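Local coordinates for periplasmic binding protein component of an ABC type zinc uptake transporter (Synechocystis sp., PDB 1PQ4) that binds zinc and probably delivers it, as the periplasmic component, to an ABC-type transporter for uptake into the cell, at residues A2-S8 / L23-L29; F15-I19 / I148-L152; L185-R191 / Y207-Q211; L181-L185 / A281-A285. All blocks are in the same frame, centred on the assembly; numbering follows the deposited sequence.

Interaction 1 lies on the opposite side of the chain's centre from interactions 3 and 4, and on the same side as interaction 2. Interactions 1 and 2 touch: helix 10-20, which follows strand 3-7 and leads into strand 24-28, packs on the strands and on helix 138-155. Interactions 3 and 4 share Leu185, where helix 160-185 ends, and their centres are 8 Å apart. Interaction 2 is wholly buried and apolar across its helices; 1, 3 and 4 are partly buried. Interaction 4 is apolar too, but reaches the surface at Gln282. Interactions 1 and 3 mix polar bonds with apolar packing: backbone bonds pair the strands of 1, while in 3 one backbone bond joins the segments and an arginine side chain braces its own loop.

Interaction 1: A2-S8 / L23-L29; sequences AMDITVS and LVRVSVL
Asp4 turns its CG anti to its carbonyl carbon (chi1 -78°), while Arg25, its register partner on the next strand, extends its first two torsions and bends at chi3 (-55°). The two side chains therefore lie alongside each other, pointing the same way, on the face they share with Thr6 and Ser27. The salt bridge that results is weak: Asp4 OD1 is 3.5 Å from Arg25 NH1, at the edge of the guanidinium, and the carboxylate and guanidinium planes stand 56° apart. Asp4 OD1 also lies 3.4 Å from Arg25 CD, so the carboxylate follows the aliphatic part of the arginine. Over one guanidinium face sits Ala2, with CB 3.6 Å from Arg25 NH2. With an alanine in place of Asp4, the guanidinium would probably lose its charged mate here and be freer to turn at the exposed surface.

The backbones pair as parallel strands through six hydrogen bonds, from Met3 N to Leu23 O (2.9 Å) at one end to Leu29 N to Val7 O (3.0 Å) at the other. The face of Ile5 and Val7 is apolar. Ile5 CD1 presses on Val24 CG1 at 3.3 Å, closer than two methyl groups normally sit, and Val7 CG2 meets Val28 CG2 at 3.7 Å.

The two strands and helix 10-20 form a beta-alpha-beta unit. Strand 54-57 pairs with the other edge of strand 3-7, leaving 24-28 outermost; helix 10-20 packs on Val7 and Val26, and helix 138-155 on Met3 and Ile5.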
loop_
_atom_site.group_PDB
_atom_site.type_symbol
_atom_site.label_atom_id
_atom_site.label_comp_id
_atom_site.label_asym_id
_atom_site.label_seq_id
_atom_site.Cartn_x
_atom_site.Cartn_y
_atom_site.Cartn_z
ATOM N N ALA A 2 20.956 16.668 5.231
ATOM C CA ALA A 2 20.095 15.501 5.013
ATOM C C ALA A 2 20.263 14.835 3.635
ATOM O O ALA A 2 20.566 15.490 2.645
ATOM C CB ALA A 2 18.630 15.877 5.207
ATOM N N MET A 3 20.016 13.528 3.578
ATOM C CA MET A 3 20.095 12.808 2.327
ATOM C C MET A 3 18.755 12.981 1.574
ATOM O O MET A 3 17.692 12.799 2.150
ATOM C CB MET A 3 20.299 11.342 2.647
ATOM C CG MET A 3 20.546 10.365 1.555
ATOM S SD MET A 3 21.662 9.061 2.296
ATOM C CE MET A 3 23.056 10.073 2.589
ATOM N N ASP A 4 18.818 13.335 0.297
ATOM C CA ASP A 4 17.615 13.448 -0.539
ATOM C C ASP A 4 17.268 12.069 -1.048
ATOM O O ASP A 4 18.068 11.434 -1.736
ATOM C CB ASP A 4 17.869 14.345 -1.737
ATOM C CG ASP A 4 17.820 15.803 -1.362
ATOM O OD1 ASP A 4 16.778 16.207 -0.829
ATOM O OD2 ASP A 4 18.805 16.525 -1.573
ATOM N N ILE A 5 16.048 11.639 -0.742
ATOM C CA ILE A 5 15.568 10.312 -1.110
ATOM C C ILE A 5 14.203 10.464 -1.714
ATOM O O ILE A 5 13.375 11.234 -1.221
ATOM C CB ILE A 5 15.447 9.405 0.170
ATOM C CG1 ILE A 5 16.832 9.282 0.815
ATOM C CG2 ILE A 5 14.888 7.986 -0.172
ATOM C CD1 ILE A 5 16.870 8.568 2.164
ATOM N N THR A 6 13.969 9.733 -2.785
ATOM C CA THR A 6 12.687 9.758 -3.434
ATOM C C THR A 6 12.069 8.400 -3.257
ATOM O O THR A 6 12.746 7.323 -3.323
ATOM C CB THR A 6 12.842 10.102 -4.950
ATOM O OG1 THR A 6 13.341 11.441 -5.083
ATOM C CG2 THR A 6 11.496 10.047 -5.638
ATOM N N VAL A 7 10.768 8.403 -2.999
ATOM C CA VAL A 7 10.080 7.130 -2.885
ATOM C C VAL A 7 8.923 7.130 -3.889
ATOM O O VAL A 7 8.535 8.185 -4.391
ATOM C CB VAL A 7 9.516 6.894 -1.468
ATOM C CG1 VAL A 7 10.671 6.975 -0.437
ATOM C CG2 VAL A 7 8.430 7.945 -1.172
ATOM N N SER A 8 8.382 5.957 -4.164
ATOM C CA SER A 8 7.292 5.851 -5.127
ATOM C C SER A 8 5.941 6.359 -4.644
ATOM O O SER A 8 5.308 7.145 -5.324
ATOM C CB SER A 8 7.128 4.399 -5.576
ATOM O OG SER A 8 8.226 3.995 -6.384
ATOM N N LEU A 23 17.529 12.956 9.236
ATOM C CA LEU A 23 18.668 12.608 8.385
ATOM C C LEU A 23 18.310 12.452 6.909
ATOM O O LEU A 23 19.196 12.293 6.085
ATOM C CB LEU A 23 19.289 11.295 8.859
ATOM C CG LEU A 23 19.723 11.435 10.330
ATOM C CD1 LEU A 23 20.147 10.085 10.876
ATOM C CD2 LEU A 23 20.896 12.434 10.386
ATOM N N VAL A 24 17.018 12.428 6.590
ATOM C CA VAL A 24 16.594 12.279 5.200
ATOM C C VAL A 24 15.546 13.367 4.871
ATOM O O VAL A 24 14.903 13.927 5.748
ATOM C CB VAL A 24 15.950 10.861 4.915
ATOM C CG1 VAL A 24 16.999 9.701 5.213
ATOM C CG2 VAL A 24 14.708 10.636 5.767
ATOM N N ARG A 25 15.410 13.665 3.591
ATOM C CA ARG A 25 14.440 14.648 3.126
ATOM C C ARG A 25 13.762 13.868 2.011
ATOM O O ARG A 25 14.397 13.463 1.031
ATOM C CB ARG A 25 15.156 15.864 2.580
ATOM C CG ARG A 25 14.252 16.874 1.912
ATOM C CD ARG A 25 15.156 18.028 1.483
ATOM N NE ARG A 25 15.885 18.513 2.644
ATOM C CZ ARG A 25 17.209 18.602 2.732
ATOM N NH1 ARG A 25 17.998 18.235 1.722
ATOM N NH2 ARG A 25 17.729 19.077 3.849
ATOM N N VAL A 26 12.483 13.615 2.196
ATOM C CA VAL A 26 11.745 12.750 1.291
ATOM C C VAL A 26 10.912 13.423 0.238
ATOM O O VAL A 26 10.144 14.352 0.546
ATOM C CB VAL A 26 10.785 11.851 2.104
ATOM C CG1 VAL A 26 10.016 10.916 1.154
ATOM C CG2 VAL A 26 11.558 11.065 3.157
ATOM N N SER A 27 11.035 12.921 -0.988
ATOM C CA SER A 27 10.215 13.404 -2.114
ATOM C C SER A 27 9.373 12.186 -2.522
ATOM O O SER A 27 9.794 11.048 -2.303
ATOM C CB SER A 27 11.075 13.852 -3.301
ATOM O OG SER A 27 11.699 15.108 -3.037
ATOM N N VAL A 28 8.198 12.415 -3.107
ATOM C CA VAL A 28 7.312 11.301 -3.499
ATOM C C VAL A 28 6.907 11.448 -4.969
ATOM O O VAL A 28 6.532 12.524 -5.416
ATOM C CB VAL A 28 6.039 11.291 -2.623
ATOM C CG1 VAL A 28 5.060 10.145 -3.056
ATOM C CG2 VAL A 28 6.471 11.103 -1.134
ATOM N N LEU A 29 6.964 10.339 -5.709
ATOM C CA LEU A 29 6.666 10.358 -7.136
ATOM C C LEU A 29 5.174 10.376 -7.471
ATOM O O LEU A 29 4.723 11.202 -8.280
ATOM C CB LEU A 29 7.286 9.127 -7.795
ATOM C CG LEU A 29 7.657 9.196 -9.287
ATOM C CD1 LEU A 29 7.729 7.742 -9.848
ATOM C CD2 LEU A 29 6.617 9.946 -10.043
#

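Interaction 2: F15-I19 / I148-L152; sequences FLEKI and IAKEL
Ile148 and Leu152 both reach helix 10-20, and the shortest polar bond here, Leu152 N to Ile148 O at 2.8 Å, sets them one helical turn apart on the same flank. Across the contact there is no hydrogen bond; methyl and methine groups do all the touching. Leu16 CD1 fits between the two residues, 3.8 Å from Leu152 CD1 and 4.0 Å from Ile148 CG2, and its side chain crosses that of Ile148 at about a right angle.

One turn further on, Ile19 divides its branches. With CG1 anti to the carbonyl carbon (chi1 -69°), CG2 falls against Ala149 CB at 3.9 Å while the longer branch carries CD1 to within 4.1 Å of Ile148 CB. The small Ala149 is where the backbones come closest, its CA 6.4 Å from Ile19 CA, although the segment axes stay 10.9 Å apart and cross at -59°.

All five touching residues are buried. Phe170 of helix 160-185 packs against Ile19, and Leu167 of the same helix against Ala149, while on the sheet side Leu16 rests on Val7 and Leu152 on Ile5 of strand 3-7. The pair of helices is thus held between the sheet and the long helix 160-185.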
loop_
_atom_site.group_PDB
_atom_site.type_symbol
_atom_site.label_atom_id
_atom_site.label_comp_id
_atom_site.label_asym_id
_atom_site.label_seq_id
_atom_site.Cartn_x
_atom_site.Cartn_y
_atom_site.Cartn_z
ATOM N N PHE A 15 7.280 5.503 6.177
ATOM C CA PHE A 15 8.311 4.532 6.548
ATOM C C PHE A 15 9.654 5.251 6.607
ATOM O O PHE A 15 10.427 5.071 7.545
ATOM C CB PHE A 15 8.416 3.442 5.499
ATOM C CG PHE A 15 7.145 2.684 5.242
ATOM C CD1 PHE A 15 7.034 1.919 4.056
ATOM C CD2 PHE A 15 6.085 2.699 6.138
ATOM C CE1 PHE A 15 5.887 1.191 3.771
ATOM C CE2 PHE A 15 4.903 1.956 5.871
ATOM C CZ PHE A 15 4.804 1.211 4.692
ATOM N N LEU A 16 9.951 6.053 5.586
ATOM C CA LEU A 16 11.225 6.756 5.585
ATOM C C LEU A 16 11.368 7.741 6.717
ATOM O O LEU A 16 12.479 7.903 7.274
ATOM C CB LEU A 16 11.474 7.485 4.256
ATOM C CG LEU A 16 12.199 6.614 3.209
ATOM C CD1 LEU A 16 13.653 6.376 3.633
ATOM C CD2 LEU A 16 11.493 5.242 3.100
ATOM N N GLU A 17 10.280 8.463 7.010
ATOM C CA GLU A 17 10.334 9.433 8.127
ATOM C C GLU A 17 10.628 8.690 9.442
ATOM O O GLU A 17 11.391 9.165 10.254
ATOM C CB GLU A 17 8.996 10.181 8.254
ATOM C CG GLU A 17 8.954 11.288 9.334
ATOM C CD GLU A 17 10.054 12.334 9.185
ATOM O OE1 GLU A 17 10.526 12.592 8.044
ATOM O OE2 GLU A 17 10.446 12.918 10.234
ATOM N N LYS A 18 10.006 7.543 9.648
ATOM C CA LYS A 18 10.203 6.770 10.884
ATOM C C LYS A 18 11.646 6.249 10.993
ATOM O O LYS A 18 12.255 6.232 12.060
ATOM C CB LYS A 18 9.255 5.562 10.883
ATOM C CG LYS A 18 7.806 5.941 11.196
ATOM C CD LYS A 18 7.692 6.248 12.718
ATOM C CE LYS A 18 6.344 6.910 13.097
ATOM N NZ LYS A 18 6.144 6.853 14.588
ATOM N N ILE A 19 12.188 5.838 9.862
ATOM C CA ILE A 19 13.537 5.246 9.865
ATOM C C ILE A 19 14.630 6.293 9.834
ATOM O O ILE A 19 15.639 6.196 10.540
ATOM C CB ILE A 19 13.660 4.318 8.650
ATOM C CG1 ILE A 19 12.773 3.098 8.854
ATOM C CG2 ILE A 19 15.166 3.931 8.391
ATOM C CD1 ILE A 19 12.552 2.257 7.603
ATOM N N ILE A 148 15.298 -1.202 4.210
ATOM C CA ILE A 148 15.597 0.207 4.006
ATOM C C ILE A 148 16.663 0.761 4.963
ATOM O O ILE A 148 17.596 1.480 4.540
ATOM C CB ILE A 148 14.281 1.041 4.104
ATOM C CG1 ILE A 148 13.302 0.599 2.983
ATOM C CG2 ILE A 148 14.613 2.524 4.030
ATOM C CD1 ILE A 148 11.879 1.129 3.129
ATOM N N ALA A 149 16.530 0.454 6.255
ATOM C CA ALA A 149 17.478 0.977 7.240
ATOM C C ALA A 149 18.889 0.458 6.921
ATOM O O ALA A 149 19.853 1.205 6.965
ATOM C CB ALA A 149 17.066 0.538 8.666
ATOM N N LYS A 150 18.980 -0.833 6.610
ATOM C CA LYS A 150 20.281 -1.450 6.278
ATOM C C LYS A 150 20.875 -0.712 5.073
ATOM O O LYS A 150 22.057 -0.363 5.077
ATOM C CB LYS A 150 20.080 -2.952 5.958
ATOM C CG LYS A 150 21.296 -3.633 5.303
ATOM C CD LYS A 150 20.945 -4.980 4.655
ATOM C CE LYS A 150 22.079 -5.470 3.731
ATOM N NZ LYS A 150 22.490 -4.464 2.673
ATOM N N GLU A 151 20.072 -0.438 4.036
ATOM C CA GLU A 151 20.633 0.274 2.896
ATOM C C GLU A 151 20.989 1.699 3.189
ATOM O O GLU A 151 21.999 2.197 2.667
ATOM C CB GLU A 151 19.705 0.202 1.695
ATOM C CG GLU A 151 19.504 -1.215 1.275
ATOM C CD GLU A 151 20.568 -1.713 0.299
ATOM O OE1 GLU A 151 21.761 -1.391 0.466
ATOM O OE2 GLU A 151 20.190 -2.442 -0.635
ATOM N N LEU A 152 20.190 2.385 4.015
ATOM C CA LEU A 152 20.504 3.787 4.354
ATOM C C LEU A 152 21.794 3.879 5.194
ATOM O O LEU A 152 22.560 4.876 5.109
ATOM C CB LEU A 152 19.350 4.455 5.145
ATOM C CG LEU A 152 18.091 4.797 4.310
ATOM C CD1 LEU A 152 17.047 5.534 5.170
ATOM C CD2 LEU A 152 18.549 5.631 3.114
#

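Interaction 3: L185-R191 / Y207-Q211; sequences LQPLPQR and YNLVQ
Arg191 and Val210 meet through their backbones: Val210 N donates to Arg191 O at 2.8 Å in a nearly straight bond (163° at the hydrogen), with the donor 41° above the carbonyl plane. In 185-191 a type I turn from Leu185 to Leu188 follows the helix; in 207-211, Asn208, with positive phi, is the C-prime residue of a Schellman motif.

The Arg191 side chain, bent at chi2 and chi3, folds back over its own loop. Leu188 O lies almost in the guanidinium plane and takes bonds side-on from Arg191 NE and NH2, at 3.1 and 2.9 Å, so one carbonyl oxygen receives two bonds and fixes the rotation of the group. Arg191 NH2 also donates to Leu185 O at 2.6 Å, and Arg191 NH1 reaches across to Asn208 O at 3.0 Å, although that oxygen is less surely placed. A methionine in place of Arg191 would probably leave the Leu185 and Leu188 carbonyls without these donors and the 185-188 turn without its brace.

In the apolar part of the contact, Leu185 CD2 lies 3.7 Å from Tyr207 CG, and Leu185 CG is 4.0 Å from Leu209 CD1, the two leucines crossing at about a right angle. Tyr207 OH bonds to Asn178 on helix 160-185. Gln186 OE1 is buried by the contact without a partner in the model.

The bond at Val210 leads into the parallel pairing of strands 192-195 and 210-213, joined through helix 201-206: a beta-alpha-beta crossover in which the Schellman motif ends the helix and turns the chain into the second strand.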
loop_
_atom_site.group_PDB
_atom_site.type_symbol
_atom_site.label_atom_id
_atom_site.label_comp_id
_atom_site.label_asym_id
_atom_site.label_seq_id
_atom_site.Cartn_x
_atom_site.Cartn_y
_atom_site.Cartn_z
ATOM N N LEU A 185 -10.055 -6.990 14.419
ATOM C CA LEU A 185 -10.619 -7.913 13.436
ATOM C C LEU A 185 -10.875 -9.358 13.830
ATOM O O LEU A 185 -11.653 -10.034 13.173
ATOM C CB LEU A 185 -9.702 -7.940 12.186
ATOM C CG LEU A 185 -9.695 -6.976 10.994
ATOM C CD1 LEU A 185 -10.749 -5.938 11.108
ATOM C CD2 LEU A 185 -8.304 -6.390 10.779
ATOM N N GLN A 186 -10.243 -9.874 14.871
ATOM C CA GLN A 186 -10.489 -11.293 15.134
ATOM C C GLN A 186 -11.909 -11.761 15.479
ATOM O O GLN A 186 -12.297 -12.849 15.061
ATOM C CB GLN A 186 -9.505 -11.846 16.173
ATOM C CG GLN A 186 -8.033 -11.903 15.677
ATOM C CD GLN A 186 -7.861 -12.231 14.167
ATOM O OE1 GLN A 186 -8.167 -11.404 13.291
ATOM N NE2 GLN A 186 -7.360 -13.435 13.872
ATOM N N PRO A 187 -12.726 -10.924 16.156
ATOM C CA PRO A 187 -14.078 -11.383 16.502
ATOM C C PRO A 187 -15.163 -11.344 15.423
ATOM O O PRO A 187 -16.247 -11.833 15.638
ATOM C CB PRO A 187 -14.423 -10.511 17.715
ATOM C CG PRO A 187 -13.816 -9.181 17.338
ATOM C CD PRO A 187 -12.467 -9.581 16.714
ATOM N N LEU A 188 -14.884 -10.773 14.267
ATOM C CA LEU A 188 -15.898 -10.718 13.222
ATOM C C LEU A 188 -16.362 -12.076 12.740
ATOM O O LEU A 188 -15.560 -12.934 12.430
ATOM C CB LEU A 188 -15.362 -9.937 12.040
ATOM C CG LEU A 188 -14.722 -8.591 12.432
ATOM C CD1 LEU A 188 -14.323 -7.860 11.156
ATOM C CD2 LEU A 188 -15.703 -7.748 13.265
ATOM N N PRO A 189 -17.682 -12.304 12.683
ATOM C CA PRO A 189 -18.167 -13.606 12.199
ATOM C C PRO A 189 -18.116 -13.557 10.684
ATOM O O PRO A 189 -17.964 -14.579 10.048
ATOM C CB PRO A 189 -19.634 -13.659 12.678
ATOM C CG PRO A 189 -19.726 -12.586 13.736
ATOM C CD PRO A 189 -18.788 -11.499 13.233
ATOM N N GLN A 190 -18.281 -12.361 10.117
ATOM C CA GLN A 190 -18.263 -12.154 8.673
ATOM C C GLN A 190 -16.827 -11.741 8.336
ATOM O O GLN A 190 -16.311 -10.707 8.796
ATOM C CB GLN A 190 -19.267 -11.055 8.263
ATOM C CG GLN A 190 -19.244 -10.650 6.762
ATOM C CD GLN A 190 -19.395 -11.841 5.822
ATOM O OE1 GLN A 190 -18.413 -12.403 5.343
ATOM N NE2 GLN A 190 -20.640 -12.238 5.561
ATOM N N ARG A 191 -16.171 -12.562 7.542
ATOM C CA ARG A 191 -14.772 -12.284 7.216
ATOM C C ARG A 191 -14.586 -11.660 5.841
ATOM O O ARG A 191 -13.497 -11.236 5.469
ATOM C CB ARG A 191 -14.004 -13.601 7.240
ATOM C CG ARG A 191 -12.804 -13.564 8.071
ATOM C CD ARG A 191 -13.028 -14.359 9.313
ATOM N NE ARG A 191 -13.267 -13.549 10.482
ATOM C CZ ARG A 191 -12.392 -12.743 11.079
ATOM N NH1 ARG A 191 -11.150 -12.558 10.644
ATOM N NH2 ARG A 191 -12.766 -12.166 12.194
ATOM N N TYR A 207 -4.868 -10.881 8.584
ATOM C CA TYR A 207 -5.971 -10.903 9.521
ATOM C C TYR A 207 -7.097 -11.835 9.167
ATOM O O TYR A 207 -8.208 -11.670 9.651
ATOM C CB TYR A 207 -6.472 -9.465 9.716
ATOM C CG TYR A 207 -5.341 -8.575 10.153
ATOM C CD1 TYR A 207 -4.686 -8.822 11.344
ATOM C CD2 TYR A 207 -4.843 -7.555 9.332
ATOM C CE1 TYR A 207 -3.555 -8.088 11.723
ATOM C CE2 TYR A 207 -3.710 -6.823 9.699
ATOM C CZ TYR A 207 -3.072 -7.103 10.902
ATOM O OH TYR A 207 -1.917 -6.438 11.259
ATOM N N ASN A 208 -6.832 -12.797 8.305
ATOM C CA ASN A 208 -7.837 -13.796 7.966
ATOM C C ASN A 208 -9.167 -13.228 7.481
ATOM O O ASN A 208 -10.233 -13.583 7.981
ATOM C CB ASN A 208 -8.080 -14.692 9.168
ATOM C CG ASN A 208 -6.792 -15.357 9.647
ATOM O OD1 ASN A 208 -6.418 -15.248 10.823
ATOM N ND2 ASN A 208 -6.097 -16.037 8.730
ATOM N N LEU A 209 -9.082 -12.332 6.511
ATOM C CA LEU A 209 -10.258 -11.725 5.904
ATOM C C LEU A 209 -10.234 -12.233 4.485
ATOM O O LEU A 209 -9.222 -12.785 4.027
ATOM C CB LEU A 209 -10.134 -10.201 5.897
ATOM C CG LEU A 209 -9.998 -9.557 7.288
ATOM C CD1 LEU A 209 -9.867 -8.047 7.152
ATOM C CD2 LEU A 209 -11.217 -9.885 8.138
ATOM N N VAL A 210 -11.356 -12.062 3.794
ATOM C CA VAL A 210 -11.479 -12.473 2.413
ATOM C C VAL A 210 -11.835 -11.217 1.651
ATOM O O VAL A 210 -12.878 -10.624 1.875
ATOM C CB VAL A 210 -12.594 -13.523 2.235
ATOM C CG1 VAL A 210 -12.823 -13.778 0.760
ATOM C CG2 VAL A 210 -12.176 -14.858 2.933
ATOM N N GLN A 211 -10.958 -10.800 0.762
ATOM C CA GLN A 211 -11.214 -9.591 0.001
ATOM C C GLN A 211 -11.943 -10.012 -1.255
ATOM O O GLN A 211 -11.481 -10.904 -1.934
ATOM C CB GLN A 211 -9.867 -8.956 -0.363
ATOM C CG GLN A 211 -9.913 -8.019 -1.514
ATOM C CD GLN A 211 -8.521 -7.541 -1.950
ATOM O OE1 GLN A 211 -7.674 -8.327 -2.430
ATOM N NE2 GLN A 211 -8.291 -6.269 -1.795
#

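Interaction 4: L181-L185 / A281-A285; sequences LGQIL and AQKIA
Ala281 CB lies at the centre of this contact, touched by three side chains of the other helix: Leu181 CD2 at 3.8 Å, Ile184 CG2 at 3.9 Å and Leu185 CD2 at 4.0 Å. Its carbonyl is hemmed in as well, since Leu185 CD1 comes within 3.6 Å of Ala281 O and Ile184 CG2 within 3.7 Å of it. With CG1 anti to the carbonyl carbon (chi1 -65°), CG2 of Ile184 stands anti to the backbone N, which aims that methyl between the two alanines; it reaches Ala285 CB at 3.9 Å. At the margin, Leu185 CD1 approaches Ile284 CG2, and the CD1 methyl of Ile184 lies near the aliphatic part of exposed Gln282. No hydrogen bond crosses the contact.

What sets these groups in place is the spacing of the turns. Leu181 and Leu185 are one turn apart, as are Ala281 and Ala285, and each leucine CA lies nearest the corresponding alanine CA. Small alanines allow the segment axes to approach to 9.4 Å, running only 10° from parallel. Further out, Tyr207 packs on Leu181, Leu188 covers Ala285, and Phe242 and Leu266 of two strands back Ile284.

The arrangement is a near-parallel helix pair with alanines at the interface. It joins the end of helix 160-185, which probably corresponds to the long helix that links the two lobes in cluster 9 metal-binding proteins, to the C-terminal helix 273-288.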
loop_
_atom_site.group_PDB
_atom_site.type_symbol
_atom_site.label_atom_id
_atom_site.label_comp_id
_atom_site.label_asym_id
_atom_site.label_seq_id
_atom_site.Cartn_x
_atom_site.Cartn_y
_atom_site.Cartn_z
ATOM N N LEU A 181 -4.559 -4.219 15.387
ATOM C CA LEU A 181 -5.433 -4.547 14.246
ATOM C C LEU A 181 -6.040 -5.931 14.412
ATOM O O LEU A 181 -7.215 -6.145 14.103
ATOM C CB LEU A 181 -4.655 -4.471 12.916
ATOM C CG LEU A 181 -4.065 -3.091 12.607
ATOM C CD1 LEU A 181 -3.317 -3.128 11.240
ATOM C CD2 LEU A 181 -5.170 -2.051 12.561
ATOM N N GLY A 182 -5.251 -6.873 14.926
ATOM C CA GLY A 182 -5.757 -8.219 15.140
ATOM C C GLY A 182 -6.888 -8.232 16.171
ATOM O O GLY A 182 -7.847 -8.996 16.037
ATOM N N GLN A 183 -6.795 -7.383 17.197
ATOM C CA GLN A 183 -7.838 -7.329 18.221
ATOM C C GLN A 183 -9.154 -6.789 17.611
ATOM O O GLN A 183 -10.243 -7.278 17.889
ATOM C CB GLN A 183 -7.403 -6.437 19.385
ATOM C CG GLN A 183 -6.290 -7.069 20.212
ATOM C CD GLN A 183 -5.923 -6.274 21.454
ATOM O OE1 GLN A 183 -5.605 -5.080 21.380
ATOM N NE2 GLN A 183 -5.953 -6.943 22.611
ATOM N N ILE A 184 -9.034 -5.770 16.788
ATOM C CA ILE A 184 -10.193 -5.204 16.101
ATOM C C ILE A 184 -10.852 -6.229 15.180
ATOM O O ILE A 184 -12.069 -6.357 15.173
ATOM C CB ILE A 184 -9.764 -3.961 15.258
ATOM C CG1 ILE A 184 -9.290 -2.867 16.209
ATOM C CG2 ILE A 184 -10.908 -3.490 14.320
ATOM C CD1 ILE A 184 -8.486 -1.755 15.545
ATOM N N LEU A 185 -10.055 -6.990 14.419
ATOM C CA LEU A 185 -10.619 -7.913 13.436
ATOM C C LEU A 185 -10.875 -9.358 13.830
ATOM O O LEU A 185 -11.653 -10.034 13.173
ATOM C CB LEU A 185 -9.702 -7.940 12.186
ATOM C CG LEU A 185 -9.695 -6.976 10.994
ATOM C CD1 LEU A 185 -10.749 -5.938 11.108
ATOM C CD2 LEU A 185 -8.304 -6.390 10.779
ATOM N N ALA A 281 -9.355 -0.940 9.433
ATOM C CA ALA A 281 -9.786 -2.098 10.200
ATOM C C ALA A 281 -11.149 -1.803 10.897
ATOM O O ALA A 281 -12.058 -2.639 10.909
ATOM C CB ALA A 281 -8.699 -2.446 11.262
ATOM N N GLN A 282 -11.261 -0.619 11.485
ATOM C CA GLN A 282 -12.522 -0.239 12.143
ATOM C C GLN A 282 -13.668 -0.177 11.129
ATOM O O GLN A 282 -14.820 -0.568 11.441
ATOM C CB GLN A 282 -12.353 1.112 12.829
ATOM C CG GLN A 282 -11.390 0.978 13.978
ATOM C CD GLN A 282 -11.021 2.313 14.576
ATOM O OE1 GLN A 282 -10.943 3.329 13.862
ATOM N NE2 GLN A 282 -10.763 2.321 15.886
ATOM N N LYS A 283 -13.375 0.335 9.926
ATOM C CA LYS A 283 -14.424 0.354 8.891
ATOM C C LYS A 283 -14.885 -1.019 8.523
ATOM O O LYS A 283 -16.084 -1.285 8.321
ATOM C CB LYS A 283 -13.938 1.060 7.624
ATOM C CG LYS A 283 -14.135 2.564 7.731
ATOM C CD LYS A 283 -13.604 3.341 6.556
ATOM C CE LYS A 283 -13.877 4.847 6.828
ATOM N NZ LYS A 283 -13.083 5.690 5.898
ATOM N N ILE A 284 -13.937 -1.937 8.425
ATOM C CA ILE A 284 -14.313 -3.288 8.066
ATOM C C ILE A 284 -15.082 -3.926 9.206
ATOM O O ILE A 284 -16.072 -4.626 8.982
ATOM C CB ILE A 284 -13.067 -4.139 7.717
ATOM C CG1 ILE A 284 -12.550 -3.712 6.333
ATOM C CG2 ILE A 284 -13.422 -5.630 7.702
ATOM C CD1 ILE A 284 -12.328 -2.233 6.024
ATOM N N ALA A 285 -14.608 -3.705 10.424
ATOM C CA ALA A 285 -15.307 -4.285 11.572
ATOM C C ALA A 285 -16.745 -3.711 11.650
ATOM O O ALA A 285 -17.711 -4.439 11.888
ATOM C CB ALA A 285 -14.545 -3.974 12.879
#